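Local atomic coordinates of putative platelet activating factor (Streptococcus pneumoniae, PDB entry 2HSJ), a protein that is of unknown function but belongs to the GDSL-like lipase/acylhydrolase family, and so probably hydrolyses ester or acyl bonds. Residues G99-V104 against V145-N150. Residues are numbered along the deposited sequence; the frame is centred on the assembly and turned at random.
Sequences GKDVPV and VYIRSN
Gly99 lies against the guanidinium group of Arg148. Its CA sits over the centre of one face, 3.9 Å from Arg148 CZ. The arginine chain is extended from CG to NE, and its CG lies beside the backbone N (chi1 -60°). This extended chain carries the guanidinium back to the buried glycine, where it lies with one face to the CA. This is the tight part of the contact. Gly99 O, on the same residue, is met by carbon atoms: Tyr146 CD2 approaches it at 3.5 Å, with the oxygen at the ring edge and near the ring plane. Ile147 CD1 reaches the same oxygen at 3.6 Å. Several bonds fix the rotation of the guanidinium. Arg148 NH1 donates to Val145 O at 2.9 Å, with the acceptor in the guanidinium plane. The same carbonyl takes Arg148 N from its opposite face, at 3.1 Å, closing a type II' beta turn from Val145 to Arg148. Arg148 NH2 also bonds Asn96 OD1, which ties this turn to helix 95-99. The contact therefore joins two helix-ending loops of the alpha/beta SGNH-hydrolase fold. Helix 95-99 ends in a Schellman motif with Asp101 as its C' residue, while the other loop links helix 142-145 to helix 150-164. Towards solvent the packing is looser. Ile147 CG1 stands between backbone N and carbonyl carbon (chi1 66°), and CG2 lies over the centre of the exposed Tyr146 ring, 3.9 Å above its plane. Further out, the exposed Asp101 offers just its CB, 4.1 Å from Ile147 CD1.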
loop_
_atom_site.group_PDB
_atom_site.type_symbol
_atom_site.label_atom_id
_atom_site.label_comp_id
_atom_site.label_asym_id
_atom_site.label_seq_id
_atom_site.Cartn_x
_atom_site.Cartn_y
_atom_site.Cartn_z
ATOM N N GLY D 99 31.615 -21.221 0.768
ATOM C CA GLY D 99 31.612 -22.425 -0.090
ATOM C C GLY D 99 32.568 -22.356 -1.281
ATOM O O GLY D 99 32.918 -23.410 -1.866
ATOM N N LYS D 100 32.992 -21.136 -1.643
ATOM C CA LYS D 100 33.964 -20.889 -2.723
ATOM C C LYS D 100 35.348 -20.510 -2.204
ATOM O O LYS D 100 36.238 -20.143 -2.996
ATOM C CB LYS D 100 33.459 -19.771 -3.637
ATOM C CG LYS D 100 32.315 -20.170 -4.541
ATOM C CD LYS D 100 32.782 -21.042 -5.676
ATOM C CE LYS D 100 31.611 -21.547 -6.502
ATOM N NZ LYS D 100 32.122 -22.501 -7.544
ATOM N N ASP D 101 35.537 -20.598 -0.890
ATOM C CA ASP D 101 36.832 -20.302 -0.253
ATOM C C ASP D 101 37.341 -18.862 -0.501
ATOM O O ASP D 101 38.551 -18.611 -0.571
ATOM C CB ASP D 101 37.885 -21.354 -0.652
ATOM C CG ASP D 101 38.851 -21.670 0.470
ATOM O OD1 ASP D 101 38.560 -21.369 1.654
ATOM O OD2 ASP D 101 39.928 -22.223 0.162
ATOM N N VAL D 102 36.411 -17.916 -0.613
ATOM C CA VAL D 102 36.727 -16.477 -0.680
ATOM C C VAL D 102 37.390 -16.047 0.635
ATOM O O VAL D 102 36.903 -16.438 1.691
ATOM C CB VAL D 102 35.434 -15.657 -0.892
ATOM C CG1 VAL D 102 35.711 -14.160 -0.756
ATOM C CG2 VAL D 102 34.860 -15.968 -2.251
ATOM N N PRO D 103 38.520 -15.299 0.579
ATOM C CA PRO D 103 39.133 -14.897 1.859
ATOM C C PRO D 103 38.176 -14.062 2.696
ATOM O O PRO D 103 37.484 -13.192 2.159
ATOM C CB PRO D 103 40.358 -14.068 1.435
ATOM C CG PRO D 103 40.685 -14.581 0.035
ATOM C CD PRO D 103 39.319 -14.839 -0.575
ATOM N N VAL D 104 38.116 -14.340 3.997
ATOM C CA VAL D 104 37.189 -13.606 4.861
ATOM C C VAL D 104 37.376 -12.086 4.770
ATOM O O VAL D 104 36.406 -11.338 4.735
ATOM C CB VAL D 104 37.196 -14.133 6.328
ATOM C CG1 VAL D 104 38.574 -13.970 7.001
ATOM C CG2 VAL D 104 36.109 -13.465 7.167
ATOM N N VAL D 145 26.353 -29.072 1.323
ATOM C CA VAL D 145 27.128 -28.378 2.353
ATOM C C VAL D 145 28.577 -28.125 1.902
ATOM O O VAL D 145 29.128 -27.037 2.132
ATOM C CB VAL D 145 27.038 -29.118 3.700
ATOM C CG1 VAL D 145 28.000 -28.553 4.724
ATOM C CG2 VAL D 145 25.614 -29.043 4.218
ATOM N N TYR D 146 29.179 -29.120 1.241
ATOM C CA TYR D 146 30.496 -28.953 0.636
ATOM C C TYR D 146 31.509 -28.516 1.702
ATOM O O TYR D 146 31.526 -29.059 2.816
ATOM C CB TYR D 146 30.395 -27.974 -0.546
ATOM C CG TYR D 146 31.586 -27.977 -1.470
ATOM C CD1 TYR D 146 32.133 -29.170 -1.918
ATOM C CD2 TYR D 146 32.133 -26.779 -1.917
ATOM C CE1 TYR D 146 33.251 -29.175 -2.772
ATOM C CE2 TYR D 146 33.233 -26.764 -2.762
ATOM C CZ TYR D 146 33.785 -27.964 -3.189
ATOM O OH TYR D 146 34.871 -27.943 -4.031
ATOM N N ILE D 147 32.360 -27.555 1.398
ATOM C CA ILE D 147 33.425 -27.202 2.342
ATOM C C ILE D 147 32.985 -26.272 3.503
ATOM O O ILE D 147 33.802 -25.866 4.327
ATOM C CB ILE D 147 34.659 -26.604 1.612
ATOM C CG1 ILE D 147 34.302 -25.253 0.967
ATOM C CG2 ILE D 147 35.242 -27.624 0.598
ATOM C CD1 ILE D 147 35.528 -24.529 0.337
ATOM N N ARG D 148 31.704 -25.928 3.565
ATOM C CA ARG D 148 31.221 -25.123 4.684
ATOM C C ARG D 148 31.301 -25.942 5.968
ATOM O O ARG D 148 31.126 -27.174 5.953
ATOM C CB ARG D 148 29.775 -24.716 4.443
ATOM C CG ARG D 148 29.545 -23.903 3.195
ATOM C CD ARG D 148 28.036 -23.754 2.940
ATOM N NE ARG D 148 27.779 -23.044 1.689
ATOM C CZ ARG D 148 27.926 -23.580 0.484
ATOM N NH1 ARG D 148 28.351 -24.842 0.335
ATOM N NH2 ARG D 148 27.667 -22.861 -0.591
ATOM N N SER D 149 31.563 -25.254 7.081
ATOM C CA SER D 149 31.522 -25.881 8.410
ATOM C C SER D 149 30.987 -24.847 9.360
ATOM O O SER D 149 31.088 -23.648 9.091
ATOM C CB SER D 149 32.904 -26.328 8.872
ATOM O OG SER D 149 33.709 -25.224 9.251
ATOM N N ASN D 150 30.401 -25.305 10.464
ATOM C CA ASN D 150 29.856 -24.381 11.439
ATOM C C ASN D 150 30.933 -23.608 12.192
ATOM O O ASN D 150 30.671 -22.498 12.662
ATOM C CB ASN D 150 28.861 -25.093 12.366
ATOM C CG ASN D 150 27.585 -25.499 11.638
ATOM O OD1 ASN D 150 26.941 -24.656 11.006
ATOM N ND2 ASN D 150 27.234 -26.796 11.693
#